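Local coordinates for chaperone SycD (Yersinia enterocolitica, PDB 2VGX), which acts as a type III secretion chaperone for translocator proteins and probably also modulates expression of the yop operon, at residues Ser55-Gln66 with Arg90-Cys98. Numbering follows the deposited sequence.
Sequences SRFFLGLGACRQ and RFPFHAAEC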
ATOM      1  N   SER B  55     -10.983  -0.097  -9.962  1.00  5.67           N
ATOM      2  CA  SER B  55     -12.309  -0.504  -9.460  1.00  6.21           C
ATOM      3  C   SER B  55     -12.251  -1.723  -8.509  1.00  6.22           C
ATOM      4  O   SER B  55     -13.109  -1.855  -7.624  1.00  7.02           O
ATOM      5  CB  SER B  55     -13.250  -0.813 -10.645  1.00  8.40           C
ATOM      6  OG  SER B  55     -12.787  -1.949 -11.380  1.00  9.33           O
ATOM      7  N   ARG B  56     -11.266  -2.616  -8.697  1.00  6.52           N
ATOM      8  CA  ARG B  56     -11.096  -3.808  -7.850  1.00  8.48           C
ATOM      9  C   ARG B  56     -10.980  -3.457  -6.374  1.00  6.87           C
ATOM     10  O   ARG B  56     -11.521  -4.154  -5.512  1.00  5.84           O
ATOM     11  CB  ARG B  56      -9.837  -4.612  -8.232  1.00  8.11           C
ATOM     12  CG  ARG B  56      -9.840  -5.200  -9.650  1.00 13.39           C
ATOM     13  CD  ARG B  56      -8.508  -5.931  -9.873  1.00 12.95           C
ATOM     14  NE  ARG B  56      -7.355  -5.031  -9.738  1.00 14.79           N
ATOM     15  CZ  ARG B  56      -6.107  -5.446  -9.492  1.00 17.53           C
ATOM     16  NH1 ARG B  56      -5.837  -6.763  -9.353  1.00 13.48           N
ATOM     17  NH2 ARG B  56      -5.115  -4.550  -9.381  1.00 14.74           N
ATOM     18  N   PHE B  57     -10.283  -2.361  -6.096  1.00  6.34           N
ATOM     19  CA  PHE B  57     -10.065  -1.895  -4.709  1.00  5.91           C
ATOM     20  C   PHE B  57     -11.317  -1.344  -4.060  1.00  6.39           C
ATOM     21  O   PHE B  57     -11.496  -1.533  -2.835  1.00  5.07           O
ATOM     22  CB  PHE B  57      -8.913  -0.871  -4.657  1.00  5.58           C
ATOM     23  CG  PHE B  57      -7.610  -1.380  -5.266  1.00  6.14           C
ATOM     24  CD1 PHE B  57      -7.355  -2.758  -5.388  1.00  6.79           C
ATOM     25  CD2 PHE B  57      -6.640  -0.470  -5.713  1.00  7.65           C
ATOM     26  CE1 PHE B  57      -6.162  -3.216  -5.951  1.00  6.36           C
ATOM     27  CE2 PHE B  57      -5.430  -0.906  -6.269  1.00  4.77           C
ATOM     28  CZ  PHE B  57      -5.179  -2.287  -6.387  1.00  6.59           C
ATOM     29  N   PHE B  58     -12.163  -0.659  -4.854  1.00  3.74           N
ATOM     30  CA  PHE B  58     -13.439  -0.101  -4.321  1.00  5.73           C
ATOM     31  C   PHE B  58     -14.471  -1.174  -4.138  1.00  5.84           C
ATOM     32  O   PHE B  58     -15.318  -1.063  -3.235  1.00  5.59           O
ATOM     33  CB  PHE B  58     -13.956   1.085  -5.157  1.00  4.56           C
ATOM     34  CG  PHE B  58     -12.978   2.246  -5.120  1.00  5.52           C
ATOM     35  CD1 PHE B  58     -13.090   3.203  -4.125  1.00  5.32           C
ATOM     36  CD2 PHE B  58     -11.888   2.302  -6.012  1.00  3.65           C
ATOM     37  CE1 PHE B  58     -12.141   4.244  -4.044  1.00  5.57           C
ATOM     38  CE2 PHE B  58     -10.956   3.337  -5.931  1.00  7.33           C
ATOM     39  CZ  PHE B  58     -11.106   4.305  -4.943  1.00  6.22           C
ATOM     40  N   LEU B  59     -14.393  -2.216  -4.973  1.00  4.53           N
ATOM     41  CA  LEU B  59     -15.248  -3.387  -4.747  1.00  6.32           C
ATOM     42  C   LEU B  59     -14.880  -4.043  -3.401  1.00  6.10           C
ATOM     43  O   LEU B  59     -15.756  -4.353  -2.596  1.00  8.38           O
ATOM     44  CB  LEU B  59     -15.116  -4.391  -5.891  1.00  6.88           C
ATOM     45  CG  LEU B  59     -16.014  -5.654  -5.792  1.00 11.28           C
ATOM     46  CD1 LEU B  59     -17.539  -5.258  -5.732  1.00  8.59           C
ATOM     47  CD2 LEU B  59     -15.700  -6.652  -6.936  1.00 10.95           C
ATOM     48  N   GLY B  60     -13.589  -4.230  -3.137  1.00  8.14           N
ATOM     49  CA  GLY B  60     -13.176  -4.881  -1.899  1.00  7.45           C
ATOM     50  C   GLY B  60     -13.495  -4.017  -0.690  1.00  8.58           C
ATOM     51  O   GLY B  60     -13.905  -4.526   0.380  1.00 10.18           O
ATOM     52  N   LEU B  61     -13.300  -2.704  -0.834  1.00  8.82           N
ATOM     53  CA  LEU B  61     -13.554  -1.775   0.285  1.00  8.51           C
ATOM     54  C   LEU B  61     -15.037  -1.752   0.606  1.00  8.50           C
ATOM     55  O   LEU B  61     -15.457  -1.740   1.801  1.00  7.90           O
ATOM     56  CB  LEU B  61     -13.072  -0.351  -0.072  1.00  9.60           C
ATOM     57  CG  LEU B  61     -13.227   0.685   1.057  1.00  8.35           C
ATOM     58  CD1 LEU B  61     -12.191   0.316   2.147  1.00  9.76           C
ATOM     59  CD2 LEU B  61     -13.015   2.067   0.523  1.00  9.12           C
ATOM     60  N   GLY B  62     -15.841  -1.710  -0.456  1.00  8.33           N
ATOM     61  CA  GLY B  62     -17.311  -1.731  -0.311  1.00  9.66           C
ATOM     62  C   GLY B  62     -17.796  -3.000   0.375  1.00  8.91           C
ATOM     63  O   GLY B  62     -18.624  -2.940   1.295  1.00  7.66           O
ATOM     64  N   ALA B  63     -17.280  -4.128  -0.092  1.00 10.43           N
ATOM     65  CA  ALA B  63     -17.630  -5.460   0.432  1.00 10.89           C
ATOM     66  C   ALA B  63     -17.289  -5.615   1.925  1.00 10.95           C
ATOM     67  O   ALA B  63     -18.084  -6.174   2.697  1.00  8.25           O
ATOM     68  CB  ALA B  63     -16.981  -6.545  -0.391  1.00 10.89           C
ATOM     69  N   CYS B  64     -16.128  -5.105   2.339  1.00  7.14           N
ATOM     70  CA  CYS B  64     -15.761  -5.137   3.761  1.00  7.94           C
ATOM     71  C   CYS B  64     -16.692  -4.278   4.568  1.00 10.09           C
ATOM     72  O   CYS B  64     -17.131  -4.675   5.656  1.00 10.29           O
ATOM     73  CB  CYS B  64     -14.323  -4.630   3.979  1.00  8.40           C
ATOM     74  SG  CYS B  64     -13.133  -5.716   3.321  1.00 12.59           S
ATOM     75  N   ARG B  65     -17.027  -3.086   4.054  1.00  8.92           N
ATOM     76  CA  ARG B  65     -17.924  -2.202   4.787  1.00  9.84           C
ATOM     77  C   ARG B  65     -19.308  -2.833   4.894  1.00 11.29           C
ATOM     78  O   ARG B  65     -19.933  -2.784   5.965  1.00 11.63           O
ATOM     79  CB  ARG B  65     -18.007  -0.825   4.115  1.00  9.19           C
ATOM     80  CG  ARG B  65     -16.737  -0.005   4.274  1.00 12.21           C
ATOM     81  CD  ARG B  65     -16.631   1.159   3.287  1.00  8.44           C
ATOM     82  NE  ARG B  65     -15.534   2.000   3.747  1.00 10.62           N
ATOM     83  CZ  ARG B  65     -15.234   3.206   3.283  1.00 12.97           C
ATOM     84  NH1 ARG B  65     -15.974   3.737   2.315  1.00 10.08           N
ATOM     85  NH2 ARG B  65     -14.189   3.881   3.820  1.00 12.33           N
ATOM     86  N   GLN B  66     -19.790  -3.412   3.791  1.00 10.20           N
ATOM     87  CA  GLN B  66     -21.108  -4.075   3.781  1.00 12.43           C
ATOM     88  C   GLN B  66     -21.114  -5.214   4.815  1.00 13.92           C
ATOM     89  O   GLN B  66     -22.067  -5.329   5.616  1.00 15.54           O
ATOM     90  CB  GLN B  66     -21.449  -4.642   2.406  1.00 10.38           C
ATOM     91  CG  GLN B  66     -22.783  -5.406   2.359  1.00 13.35           C
ATOM     92  CD  GLN B  66     -23.182  -5.774   0.953  1.00 14.11           C
ATOM     93  OE1 GLN B  66     -22.495  -5.423  -0.009  1.00 13.90           O
ATOM     94  NE2 GLN B  66     -24.301  -6.471   0.813  1.00 12.86           N
ATOM     95  N   ARG B  90     -21.561  -5.882 -10.346  1.00 11.01           N
ATOM     96  CA  ARG B  90     -21.514  -6.076  -8.887  1.00 10.86           C
ATOM     97  C   ARG B  90     -21.690  -4.765  -8.131  1.00 10.01           C
ATOM     98  O   ARG B  90     -22.221  -4.738  -6.998  1.00 11.17           O
ATOM     99  CB  ARG B  90     -20.248  -6.799  -8.474  1.00 14.67           C
ATOM    100  CG  ARG B  90     -20.228  -8.315  -8.787  1.00 17.07           C
ATOM    101  CD  ARG B  90     -18.838  -8.861  -8.496  1.00 20.61           C
ATOM    102  NE  ARG B  90     -18.581 -10.241  -8.944  1.00 24.12           N
ATOM    103  CZ  ARG B  90     -18.165 -10.578 -10.168  1.00 25.58           C
ATOM    104  NH1 ARG B  90     -18.000  -9.642 -11.112  1.00 24.42           N
ATOM    105  NH2 ARG B  90     -17.928 -11.862 -10.456  1.00 24.07           N
ATOM    106  N   PHE B  91     -21.304  -3.646  -8.757  1.00 10.15           N
ATOM    107  CA  PHE B  91     -21.441  -2.369  -8.052  1.00  9.38           C
ATOM    108  C   PHE B  91     -22.904  -1.984  -7.796  1.00 10.62           C
ATOM    109  O   PHE B  91     -23.265  -1.765  -6.645  1.00 10.85           O
ATOM    110  CB  PHE B  91     -20.665  -1.250  -8.728  1.00  6.26           C
ATOM    111  CG  PHE B  91     -19.181  -1.416  -8.620  1.00  9.00           C
ATOM    112  CD1 PHE B  91     -18.565  -1.520  -7.370  1.00  6.61           C
ATOM    113  CD2 PHE B  91     -18.401  -1.481  -9.769  1.00  8.97           C
ATOM    114  CE1 PHE B  91     -17.186  -1.672  -7.283  1.00  9.50           C
ATOM    115  CE2 PHE B  91     -17.028  -1.622  -9.672  1.00 10.76           C
ATOM    116  CZ  PHE B  91     -16.430  -1.704  -8.418  1.00  6.24           C
ATOM    117  N   PRO B  92     -23.738  -1.853  -8.857  1.00 10.90           N
ATOM    118  CA  PRO B  92     -25.167  -1.567  -8.593  1.00 10.96           C
ATOM    119  C   PRO B  92     -25.883  -2.667  -7.778  1.00 10.58           C
ATOM    120  O   PRO B  92     -26.762  -2.343  -6.998  1.00 11.68           O
ATOM    121  CB  PRO B  92     -25.775  -1.456  -9.992  1.00 10.17           C
ATOM    122  CG  PRO B  92     -24.808  -2.136 -10.901  1.00 11.64           C
ATOM    123  CD  PRO B  92     -23.450  -1.882 -10.304  1.00  9.89           C
ATOM    124  N   PHE B  93     -25.490  -3.916  -7.948  1.00  9.52           N
ATOM    125  CA  PHE B  93     -26.097  -5.031  -7.190  1.00 11.40           C
ATOM    126  C   PHE B  93     -25.829  -4.904  -5.684  1.00 12.53           C
ATOM    127  O   PHE B  93     -26.777  -4.888  -4.861  1.00 12.37           O
ATOM    128  CB  PHE B  93     -25.644  -6.412  -7.704  1.00 11.05           C
ATOM    129  CG  PHE B  93     -26.201  -7.546  -6.887  1.00 14.70           C
ATOM    130  CD1 PHE B  93     -27.538  -7.922  -7.030  1.00 14.87           C
ATOM    131  CD2 PHE B  93     -25.416  -8.217  -5.952  1.00 15.71           C
ATOM    132  CE1 PHE B  93     -28.093  -8.955  -6.254  1.00 16.71           C
ATOM    133  CE2 PHE B  93     -25.970  -9.249  -5.180  1.00 17.65           C
ATOM    134  CZ  PHE B  93     -27.313  -9.611  -5.350  1.00 15.42           C
ATOM    135  N   HIS B  94     -24.555  -4.793  -5.305  1.00 10.85           N
ATOM    136  CA  HIS B  94     -24.235  -4.665  -3.872  1.00 11.56           C
ATOM    137  C   HIS B  94     -24.750  -3.380  -3.252  1.00 11.50           C
ATOM    138  O   HIS B  94     -25.233  -3.402  -2.123  1.00 12.78           O
ATOM    139  CB  HIS B  94     -22.765  -4.964  -3.563  1.00 11.58           C
ATOM    140  CG  HIS B  94     -22.370  -6.377  -3.876  1.00 14.55           C
ATOM    141  ND1 HIS B  94     -23.005  -7.468  -3.326  1.00 11.40           N
ATOM    142  CD2 HIS B  94     -21.411  -6.871  -4.691  1.00 14.76           C
ATOM    143  CE1 HIS B  94     -22.458  -8.574  -3.798  1.00 15.50           C
ATOM    144  NE2 HIS B  94     -21.488  -8.238  -4.628  1.00 15.95           N
ATOM    145  N   ALA B  95     -24.704  -2.268  -3.989  1.00  9.01           N
ATOM    146  CA  ALA B  95     -25.317  -1.037  -3.500  1.00  9.67           C
ATOM    147  C   ALA B  95     -26.831  -1.219  -3.275  1.00 11.45           C
ATOM    148  O   ALA B  95     -27.357  -0.711  -2.290  1.00 13.35           O
ATOM    149  CB  ALA B  95     -25.077   0.129  -4.465  1.00 10.78           C
ATOM    150  N   ALA B  96     -27.519  -1.892  -4.201  1.00 10.99           N
ATOM    151  CA  ALA B  96     -28.957  -2.185  -4.019  1.00 12.02           C
ATOM    152  C   ALA B  96     -29.177  -2.921  -2.695  1.00 12.40           C
ATOM    153  O   ALA B  96     -30.114  -2.624  -1.965  1.00 16.20           O
ATOM    154  CB  ALA B  96     -29.487  -2.983  -5.187  1.00 10.04           C
ATOM    155  N   GLU B  97     -28.294  -3.869  -2.386  1.00 14.44           N
ATOM    156  CA  GLU B  97     -28.378  -4.654  -1.153  1.00 16.91           C
ATOM    157  C   GLU B  97     -28.256  -3.778   0.078  1.00 15.94           C
ATOM    158  O   GLU B  97     -29.008  -3.937   1.037  1.00 14.02           O
ATOM    159  CB  GLU B  97     -27.311  -5.768  -1.126  1.00 16.88           C
ATOM    160  CG  GLU B  97     -27.544  -6.990  -2.050  1.00 19.19           C
ATOM    161  CD  GLU B  97     -26.515  -8.071  -1.800  1.00 21.12           C
ATOM    162  OE1 GLU B  97     -25.289  -7.753  -1.716  1.00 23.57           O
ATOM    163  OE2 GLU B  97     -26.915  -9.244  -1.650  1.00 23.75           O
ATOM    164  N   CYS B  98     -27.295  -2.848   0.073  1.00 13.88           N
ATOM    165  CA  CYS B  98     -27.141  -1.893   1.179  1.00 13.76           C
ATOM    166  C   CYS B  98     -28.319  -0.898   1.265  1.00 14.51           C
ATOM    167  O   CYS B  98     -28.744  -0.523   2.369  1.00 14.70           O
ATOM    168  CB  CYS B  98     -25.819  -1.107   1.014  1.00 12.20           C
ATOM    169  SG  CYS B  98     -24.394  -2.218   0.946  1.00 15.14           S
TER
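Gln66, Phe91 and Leu59 carry most of the contact between helices 55-67 and 90-100, whose short segments run nearly parallel (16°) with axes 11.1 Å apart. Near the N-terminal ends Phe91, a flat ring on the end of an arm, spans this wide spacing. Its rim reaches backbone at Ser55 O, which sits at the ring edge 3.4 Å from CZ, and CE1 makes an apolar contact with Leu59 CB at 3.7 Å. Branched, apolar Leu59 suits its place between ring and methylenes: with CG anti to the backbone N (chi1 -178°), it sets CD1 beside Phe91 CE1 and CD2 4.1 Å from CD of Arg90, whose guanidinium pairs instead with Glu88.

About two turns further along helix 55-67 the contact turns polar. Extended Gln66 crosses Glu97 at about a right angle, and its NE2 donates to Glu97 OE1 (3.0 Å, 164°) from above the carboxylate plane. His94 ND1 donates to the same oxygen (2.8 Å) from the opposite face. Gln66 suits this place because its amide both donates and accepts: OE1 is bonded by Tyr78 of intervening helix 71-84. Cys98 packs against the Gln66 stem and amide carbon, SG 3.8 Å from CD.

The near-parallel pair, with helix 71-84 between them in sequence, is in keeping with a tetratricopeptide-repeat fold. Two N-H donors on one oxygen probably stabilise Glu97 as the anion, and the Gln66 amide is fixed in rotation through both its oxygen and its nitrogen.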